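Local coordinates for protein 3'-5' exonuclease crn-4 (Caenorhabditis elegans, PDB 5DK5) that degrades RNA and DNA from the 3' end as a metal-dependent DEDDh exonuclease and takes part in apoptotic DNA degradation, at residues B[243-246]-B[247-251]; B[124-127]-B[128-132]; B[14-18]-B[19-23]. All blocks are in the same frame, centred on the assembly; numbering follows the deposited sequence.

Interaction 1. Residues B[243-246]-B[247-251]; sequences GKIF and ERVLP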
loop_
_atom_site.group_PDB
_atom_site.type_symbol
_atom_site.label_atom_id
_atom_site.label_comp_id
_atom_site.label_asym_id
_atom_site.label_seq_id
_atom_site.Cartn_x
_atom_site.Cartn_y
_atom_site.Cartn_z
ATOM N N GLY B 243 -8.118 7.277 -16.993
ATOM C CA GLY B 243 -9.561 7.225 -17.141
ATOM C C GLY B 243 -9.972 6.429 -18.362
ATOM O O GLY B 243 -10.932 5.660 -18.317
ATOM N N LYS B 244 -9.238 6.611 -19.455
ATOM C CA LYS B 244 -9.511 5.894 -20.694
ATOM C C LYS B 244 -9.350 4.391 -20.490
ATOM O O LYS B 244 -10.133 3.601 -21.015
ATOM C CB LYS B 244 -8.585 6.376 -21.812
ATOM C CG LYS B 244 -8.688 7.865 -22.107
ATOM C CD LYS B 244 -10.047 8.232 -22.684
ATOM C CE LYS B 244 -10.130 9.714 -23.008
ATOM N NZ LYS B 244 -11.477 10.104 -23.513
ATOM N N ILE B 245 -8.331 4.007 -19.726
ATOM C CA ILE B 245 -8.106 2.605 -19.388
ATOM C C ILE B 245 -9.249 2.064 -18.537
ATOM O O ILE B 245 -9.782 0.991 -18.814
ATOM C CB ILE B 245 -6.775 2.412 -18.624
ATOM C CG1 ILE B 245 -5.578 2.707 -19.533
ATOM C CG2 ILE B 245 -6.677 1.001 -18.045
ATOM C CD1 ILE B 245 -5.360 1.701 -20.656
ATOM N N PHE B 246 -9.603 2.806 -17.491
ATOM C CA PHE B 246 -10.703 2.433 -16.606
ATOM C C PHE B 246 -11.990 2.170 -17.386
ATOM O O PHE B 246 -12.744 1.252 -17.066
ATOM C CB PHE B 246 -10.956 3.534 -15.569
ATOM C CG PHE B 246 -9.767 3.855 -14.703
ATOM C CD1 PHE B 246 -8.764 2.925 -14.493
ATOM C CD2 PHE B 246 -9.660 5.096 -14.093
ATOM C CE1 PHE B 246 -7.677 3.224 -13.694
ATOM C CE2 PHE B 246 -8.576 5.400 -13.293
ATOM C CZ PHE B 246 -7.582 4.463 -13.094
ATOM N N GLU B 247 -12.229 2.983 -18.410
ATOM C CA GLU B 247 -13.463 2.903 -19.190
ATOM C C GLU B 247 -13.600 1.567 -19.912
ATOM O O GLU B 247 -14.704 1.039 -20.051
ATOM C CB GLU B 247 -13.524 4.045 -20.208
ATOM C CG GLU B 247 -13.890 5.399 -19.610
ATOM C CD GLU B 247 -13.681 6.551 -20.578
ATOM O OE1 GLU B 247 -13.196 6.311 -21.705
ATOM O OE2 GLU B 247 -14.004 7.700 -20.211
ATOM N N ARG B 248 -12.477 1.026 -20.370
ATOM C CA ARG B 248 -12.483 -0.227 -21.116
ATOM C C ARG B 248 -12.479 -1.429 -20.178
ATOM O O ARG B 248 -13.115 -2.444 -20.456
ATOM C CB ARG B 248 -11.279 -0.290 -22.060
ATOM C CG ARG B 248 -11.117 0.933 -22.959
ATOM C CD ARG B 248 -12.412 1.314 -23.667
ATOM N NE ARG B 248 -12.206 2.366 -24.665
ATOM C CZ ARG B 248 -11.925 2.156 -25.950
ATOM N NH1 ARG B 248 -11.809 0.924 -26.431
ATOM N NH2 ARG B 248 -11.759 3.190 -26.765
ATOM N N VAL B 249 -11.764 -1.307 -19.064
ATOM C CA VAL B 249 -11.657 -2.396 -18.101
ATOM C C VAL B 249 -12.984 -2.643 -17.391
ATOM O O VAL B 249 -13.462 -3.775 -17.334
ATOM C CB VAL B 249 -10.567 -2.106 -17.049
ATOM C CG1 VAL B 249 -10.572 -3.170 -15.946
ATOM C CG2 VAL B 249 -9.204 -2.036 -17.714
ATOM N N LEU B 250 -13.570 -1.582 -16.847
ATOM C CA LEU B 250 -14.824 -1.707 -16.113
ATOM C C LEU B 250 -15.956 -2.091 -17.066
ATOM O O LEU B 250 -16.062 -1.528 -18.157
ATOM C CB LEU B 250 -15.154 -0.406 -15.386
ATOM C CG LEU B 250 -14.143 0.019 -14.318
ATOM C CD1 LEU B 250 -14.431 1.429 -13.840
ATOM C CD2 LEU B 250 -14.153 -0.951 -13.144
ATOM N N PRO B 251 -16.805 -3.055 -16.665
ATOM C CA PRO B 251 -17.867 -3.536 -17.563
ATOM C C PRO B 251 -18.931 -2.492 -17.904
ATOM O O PRO B 251 -19.357 -2.430 -19.056
ATOM C CB PRO B 251 -18.490 -4.700 -16.780
ATOM C CG PRO B 251 -18.112 -4.468 -15.365
ATOM C CD PRO B 251 -16.772 -3.816 -15.405
HETATM O O HOH W 1 -11.583 4.790 -23.129
#
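Three polar groups from Lys244, Glu247 and Arg248 meet at one ordered water on the flank of a helix. The water donates to Glu247 OE1 at 2.6 Å and to the carbonyl oxygen of Lys244 at 2.8 Å, and it accepts from Arg248 NE, so one molecule ties a carboxylate to a backbone carbonyl and a guanidinium. Lys244 and Glu247 run side by side in the same direction, but Lys244 NZ stops 4.5 Å from Glu247 OE1, short of a salt bridge; any attraction is probably a longer-range one. Arg248 has CG anti to its carbonyl carbon (chi1 -52°), which lays CG against Lys244 O; the bend at chi2 then turns NE to the water, while NH1 bonds to the carbonyl of Gln227. Were Glu247 an alanine, the water would probably lose its carboxylate partner, Lys244 its nearby negative charge and Trp127 part of its packing. Beneath lie the backbone bonds, Glu247 N to Gly243 O, Val249 N to Ile245 O at 3.0 Å, and Leu250 N to Phe246 O at 3.0 Å. On the buried side Ile245 CG2 meets Val249 CG2 at 4.0 Å, and Leu250 folds its CG back over the Phe246 carbonyl oxygen, 3.3 Å away. The Phe246 ring meets Phe301 edge-to-face. Arg225 hydrogen-bonds the carbonyls of Glu247, Leu250 and Pro251 at the helix end. Bonding from i to i+4 that runs out at Leu250, with one flank watered and the other buried against helices 124-136 and 300-305, is typical of an amphipathic helix at its C-terminus.

Interaction 2. Residues B[124-127]-B[128-132]; sequences QDLW and RIAQY. With IPA (isopropyl alcohol), chain M.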
loop_
_atom_site.group_PDB
_atom_site.type_symbol
_atom_site.label_atom_id
_atom_site.label_comp_id
_atom_site.label_asym_id
_atom_site.label_seq_id
_atom_site.Cartn_x
_atom_site.Cartn_y
_atom_site.Cartn_z
ATOM N N GLN B 124 -16.902 9.675 -10.774
ATOM C CA GLN B 124 -15.904 8.833 -10.122
ATOM C C GLN B 124 -16.478 7.931 -9.029
ATOM O O GLN B 124 -16.164 6.742 -8.979
ATOM C CB GLN B 124 -14.797 9.707 -9.527
ATOM C CG GLN B 124 -14.074 10.571 -10.547
ATOM C CD GLN B 124 -13.411 9.749 -11.633
ATOM O OE1 GLN B 124 -12.889 8.665 -11.374
ATOM N NE2 GLN B 124 -13.440 10.253 -12.861
ATOM N N ASP B 125 -17.313 8.494 -8.163
ATOM C CA ASP B 125 -17.814 7.767 -6.998
ATOM C C ASP B 125 -18.528 6.464 -7.359
ATOM O O ASP B 125 -18.287 5.431 -6.736
ATOM C CB ASP B 125 -18.763 8.653 -6.185
ATOM C CG ASP B 125 -18.044 9.788 -5.479
ATOM O OD1 ASP B 125 -17.921 10.879 -6.075
ATOM O OD2 ASP B 125 -17.605 9.590 -4.327
ATOM N N LEU B 126 -19.398 6.511 -8.364
ATOM C CA LEU B 126 -20.227 5.357 -8.700
ATOM C C LEU B 126 -19.740 4.606 -9.941
ATOM O O LEU B 126 -19.720 3.375 -9.951
ATOM C CB LEU B 126 -21.680 5.795 -8.894
ATOM C CG LEU B 126 -22.393 6.291 -7.628
ATOM C CD1 LEU B 126 -23.826 6.673 -7.945
ATOM C CD2 LEU B 126 -22.364 5.251 -6.510
ATOM N N TRP B 127 -19.345 5.327 -10.984
ATOM C CA TRP B 127 -18.887 4.663 -12.201
ATOM C C TRP B 127 -17.570 3.914 -11.984
ATOM O O TRP B 127 -17.405 2.799 -12.477
ATOM C CB TRP B 127 -18.720 5.659 -13.348
ATOM C CG TRP B 127 -17.774 5.165 -14.394
ATOM C CD1 TRP B 127 -18.007 4.190 -15.320
ATOM C CD2 TRP B 127 -16.432 5.615 -14.612
ATOM N NE1 TRP B 127 -16.893 4.008 -16.103
ATOM C CE2 TRP B 127 -15.913 4.871 -15.690
ATOM C CE3 TRP B 127 -15.620 6.576 -14.002
ATOM C CZ2 TRP B 127 -14.620 5.058 -16.170
ATOM C CZ3 TRP B 127 -14.337 6.759 -14.480
ATOM C CH2 TRP B 127 -13.849 6.005 -15.554
ATOM N N ARG B 128 -16.636 4.520 -11.253
ATOM C CA ARG B 128 -15.325 3.903 -11.029
ATOM C C ARG B 128 -15.229 3.227 -9.667
ATOM O O ARG B 128 -15.118 2.003 -9.579
ATOM C CB ARG B 128 -14.205 4.942 -11.163
ATOM C CG ARG B 128 -12.805 4.372 -10.917
ATOM C CD ARG B 128 -11.706 5.372 -11.271
ATOM N NE ARG B 128 -11.733 6.545 -10.403
ATOM C CZ ARG B 128 -11.209 6.595 -9.183
ATOM N NH1 ARG B 128 -10.609 5.532 -8.663
ATOM N NH2 ARG B 128 -11.290 7.713 -8.476
ATOM N N ILE B 129 -15.267 4.030 -8.607
ATOM C CA ILE B 129 -15.007 3.541 -7.256
ATOM C C ILE B 129 -15.991 2.453 -6.841
ATOM O O ILE B 129 -15.582 1.377 -6.404
ATOM C CB ILE B 129 -15.051 4.695 -6.233
ATOM C CG1 ILE B 129 -13.899 5.665 -6.512
ATOM C CG2 ILE B 129 -14.985 4.159 -4.795
ATOM C CD1 ILE B 129 -13.886 6.911 -5.641
ATOM N N ALA B 130 -17.285 2.730 -6.967
ATOM C CA ALA B 130 -18.288 1.748 -6.587
ATOM C C ALA B 130 -18.134 0.496 -7.440
ATOM O O ALA B 130 -18.003 -0.604 -6.913
ATOM C CB ALA B 130 -19.688 2.320 -6.723
ATOM N N GLN B 131 -18.114 0.671 -8.757
ATOM C CA GLN B 131 -18.047 -0.461 -9.680
ATOM C C GLN B 131 -16.855 -1.379 -9.390
ATOM O O GLN B 131 -16.991 -2.604 -9.380
ATOM C CB GLN B 131 -17.977 0.037 -11.126
ATOM C CG GLN B 131 -18.800 -0.791 -12.093
ATOM C CD GLN B 131 -18.551 -0.434 -13.545
ATOM O OE1 GLN B 131 -18.610 -1.296 -14.421
ATOM N NE2 GLN B 131 -18.280 0.840 -13.812
ATOM N N TYR B 132 -15.690 -0.785 -9.148
ATOM C CA TYR B 132 -14.475 -1.560 -8.913
ATOM C C TYR B 132 -14.528 -2.282 -7.570
ATOM O O TYR B 132 -14.139 -3.447 -7.467
ATOM C CB TYR B 132 -13.243 -0.659 -8.969
ATOM C CG TYR B 132 -11.940 -1.421 -8.910
ATOM C CD1 TYR B 132 -11.440 -2.062 -10.033
ATOM C CD2 TYR B 132 -11.213 -1.504 -7.731
ATOM C CE1 TYR B 132 -10.252 -2.762 -9.987
ATOM C CE2 TYR B 132 -10.020 -2.200 -7.676
ATOM C CZ TYR B 132 -9.546 -2.827 -8.806
ATOM O OH TYR B 132 -8.360 -3.524 -8.754
HETATM C C1 IPA M . -9.326 0.856 -9.692
HETATM C C2 IPA M . -9.312 1.791 -10.880
HETATM C C3 IPA M . -10.491 1.480 -11.775
HETATM O O2 IPA M . -9.401 3.120 -10.420
#
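Gln124 and Arg128 meet across one turn of helix 124-136, a local contact in the beta-alpha-beta crossover from strand 116-120 to strand 147-150 of the exonuclease domain. Gln124 OE1 takes the Arg128 NE hydrogen at 2.6 Å and 177°, lying in the guanidinium plane, which helps hold that group's rotation; Ile129 CG1 lies against one of its faces. A bend at chi2 (-60°) brings OE1 to the NE edge, with amide and guanidinium planes 34° apart. At another edge Arg128 NH1 donates to O2 of an isopropyl alcohol, probably from the crystallisation liquor, whose C1 sits over the centre of the Tyr132 ring, 3.6 Å from Tyr132 CG. The backbone widens here into pi-type turns: Gln124 O takes both Arg128 N and Ile129 N (the latter at 2.9 Å), and Asp125 O takes Ala130 N. Gln131 NE2 reaches back to Trp127 O in an unusually short bond of 2.5 Å, and its OE1 receives Leu252 N. Asp125 OD2 accepts from Phe26 N, between the magnesium-binding Asp25 and Glu27. On one flank Trp127 and Arg128 pack against Phe246 of helix 239-249; on another, Leu126 and Ile129 lie against strand 20-28, while Tyr132 reaches helix 300-305.

Interaction 3. Residues B[14-18]-B[19-23]; sequences QHCPF and DTLLI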
loop_
_atom_site.group_PDB
_atom_site.type_symbol
_atom_site.label_atom_id
_atom_site.label_comp_id
_atom_site.label_asym_id
_atom_site.label_seq_id
_atom_site.Cartn_x
_atom_site.Cartn_y
_atom_site.Cartn_z
ATOM N N GLN B 14 -39.398 20.372 -6.278
ATOM C CA GLN B 14 -39.967 21.377 -7.166
ATOM C C GLN B 14 -39.689 21.023 -8.628
ATOM O O GLN B 14 -40.576 20.555 -9.344
ATOM C CB GLN B 14 -39.406 22.759 -6.832
ATOM C CG GLN B 14 -40.014 23.890 -7.646
ATOM C CD GLN B 14 -39.400 25.237 -7.320
ATOM O OE1 GLN B 14 -39.092 26.024 -8.214
ATOM N NE2 GLN B 14 -39.225 25.512 -6.032
ATOM N N HIS B 15 -38.452 21.247 -9.062
ATOM C CA HIS B 15 -38.022 20.888 -10.409
ATOM C C HIS B 15 -37.359 19.509 -10.405
ATOM O O HIS B 15 -36.738 19.105 -11.391
ATOM C CB HIS B 15 -37.057 21.943 -10.962
ATOM C CG HIS B 15 -37.737 23.161 -11.500
ATOM N ND1 HIS B 15 -38.442 24.034 -10.702
ATOM C CD2 HIS B 15 -37.823 23.657 -12.761
ATOM C CE1 HIS B 15 -38.931 25.013 -11.440
ATOM N NE2 HIS B 15 -38.567 24.805 -12.695
ATOM N N CYS B 16 -37.501 18.792 -9.292
ATOM C CA CYS B 16 -36.865 17.488 -9.119
ATOM C C CYS B 16 -37.918 16.400 -8.897
ATOM O O CYS B 16 -38.805 16.563 -8.062
ATOM C CB CYS B 16 -35.890 17.526 -7.944
ATOM S SG CYS B 16 -35.055 15.953 -7.620
ATOM N N PRO B 17 -37.820 15.281 -9.638
ATOM C CA PRO B 17 -38.849 14.241 -9.530
ATOM C C PRO B 17 -38.690 13.332 -8.308
ATOM O O PRO B 17 -39.507 12.433 -8.115
ATOM C CB PRO B 17 -38.662 13.445 -10.819
ATOM C CG PRO B 17 -37.205 13.539 -11.088
ATOM C CD PRO B 17 -36.783 14.915 -10.623
ATOM N N PHE B 18 -37.652 13.562 -7.507
ATOM C CA PHE B 18 -37.405 12.770 -6.304
ATOM C C PHE B 18 -37.737 13.578 -5.054
ATOM O O PHE B 18 -37.434 14.767 -4.980
ATOM C CB PHE B 18 -35.947 12.306 -6.252
ATOM C CG PHE B 18 -35.528 11.491 -7.441
ATOM C CD1 PHE B 18 -35.738 10.123 -7.468
ATOM C CD2 PHE B 18 -34.923 12.091 -8.532
ATOM C CE1 PHE B 18 -35.354 9.370 -8.560
ATOM C CE2 PHE B 18 -34.537 11.342 -9.628
ATOM C CZ PHE B 18 -34.753 9.981 -9.641
ATOM N N ASP B 19 -38.365 12.930 -4.077
ATOM C CA ASP B 19 -38.650 13.573 -2.797
ATOM C C ASP B 19 -37.431 13.534 -1.876
ATOM O O ASP B 19 -37.351 14.294 -0.910
ATOM C CB ASP B 19 -39.844 12.901 -2.115
ATOM C CG ASP B 19 -41.175 13.458 -2.587
ATOM O OD1 ASP B 19 -41.271 13.872 -3.763
ATOM O OD2 ASP B 19 -42.129 13.486 -1.779
ATOM N N THR B 20 -36.488 12.647 -2.183
ATOM C CA THR B 20 -35.278 12.491 -1.382
ATOM C C THR B 20 -34.043 12.362 -2.267
ATOM O O THR B 20 -34.039 11.610 -3.242
ATOM C CB THR B 20 -35.362 11.254 -0.467
ATOM O OG1 THR B 20 -36.550 11.321 0.328
ATOM C CG2 THR B 20 -34.145 11.171 0.451
ATOM N N LEU B 21 -32.999 13.109 -1.916
ATOM C CA LEU B 21 -31.708 13.014 -2.587
ATOM C C LEU B 21 -30.608 12.709 -1.575
ATOM O O LEU B 21 -30.437 13.426 -0.588
ATOM C CB LEU B 21 -31.389 14.308 -3.336
ATOM C CG LEU B 21 -32.314 14.667 -4.501
ATOM C CD1 LEU B 21 -31.943 16.027 -5.063
ATOM C CD2 LEU B 21 -32.259 13.603 -5.591
ATOM N N LEU B 22 -29.864 11.638 -1.833
ATOM C CA LEU B 22 -28.786 11.214 -0.950
ATOM C C LEU B 22 -27.441 11.625 -1.528
ATOM O O LEU B 22 -26.991 11.070 -2.524
ATOM C CB LEU B 22 -28.825 9.699 -0.743
ATOM C CG LEU B 22 -30.129 9.123 -0.188
ATOM C CD1 LEU B 22 -30.028 7.610 -0.069
ATOM C CD2 LEU B 22 -30.478 9.745 1.159
ATOM N N ILE B 23 -26.801 12.603 -0.900
ATOM C CA ILE B 23 -25.491 13.049 -1.348
ATOM C C ILE B 23 -24.447 12.023 -0.911
ATOM O O ILE B 23 -24.153 11.897 0.275
ATOM C CB ILE B 23 -25.137 14.441 -0.793
ATOM C CG1 ILE B 23 -26.099 15.499 -1.338
ATOM C CG2 ILE B 23 -23.706 14.823 -1.159
ATOM C CD1 ILE B 23 -27.385 15.641 -0.547
#
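Cys16 and Phe18 both reach Leu21 where the N-terminal loop turns into the first strand in the chain. At Cys16 the chain turns inward. With SG anti to the backbone N (chi1 179°), the sulfur swings back over the turn and accepts the Phe18 N-H at 3.5 Å, a fairly straight bond of 162° that closes a small side-chain-to-backbone loop around Pro17. The same sulfur lies 4.0 Å from Leu21 CD1 and a little farther from CD2, so it serves both as a polar acceptor and as an apolar neighbour. Pro17 turns away from the strand, to touch Thr213 and Leu264. Phe18 comes next, and its part in the contact falls mainly to CB, which lies 4.0 Å from Leu21 CD2 and 3.6 Å from Thr20 O. Its ring has Cys16 SG in plane at an edge, while Leu21 CD2 approaches obliquely. Of the two Leu21 methyls, then, CD1 meets the sulfur, and CD2 touches Phe18 CB and, less closely, the sulfur. No hydrogen bond links 14-18 to 19-23: between these two segments the contact is apolar, and the bond to sulfur is internal to 14-18. Beyond it, strand 20-28 enters the central sheet of the RNase H-like exonuclease fold: Leu21 pairs with Tyr49 of antiparallel strand 41-50 and Leu22 with parallel strand 116-120, while helix 191-207 packs on Leu21 and Ile23 through Leu202, and Phe18 rests on Ala117 and Val214.

Interactions 1 and 2 form one packed unit, their centres about 11 Å apart. Phe246 CD2 lies 3.5 Å from Arg128 CD, Glu247 CG 3.5 Å from Trp127 CZ2, and Pro251 CD 3.3 Å from Gln131 OE1, so helix 239-249 and the residues just after it pack on helix 124-136. Interaction 2 stands nearest the active site: the Asp125 side chain is about 5 Å from the bound magnesium ion. Interaction 1 is well away from the zinc ion, the Leu250 side chain being about 14 Å from it. Interaction 3 lies about 22 Å from interaction 2 and 30 Å from interaction 1, centre to centre, but its strand runs on to the magnesium-binding Asp25 and Glu27.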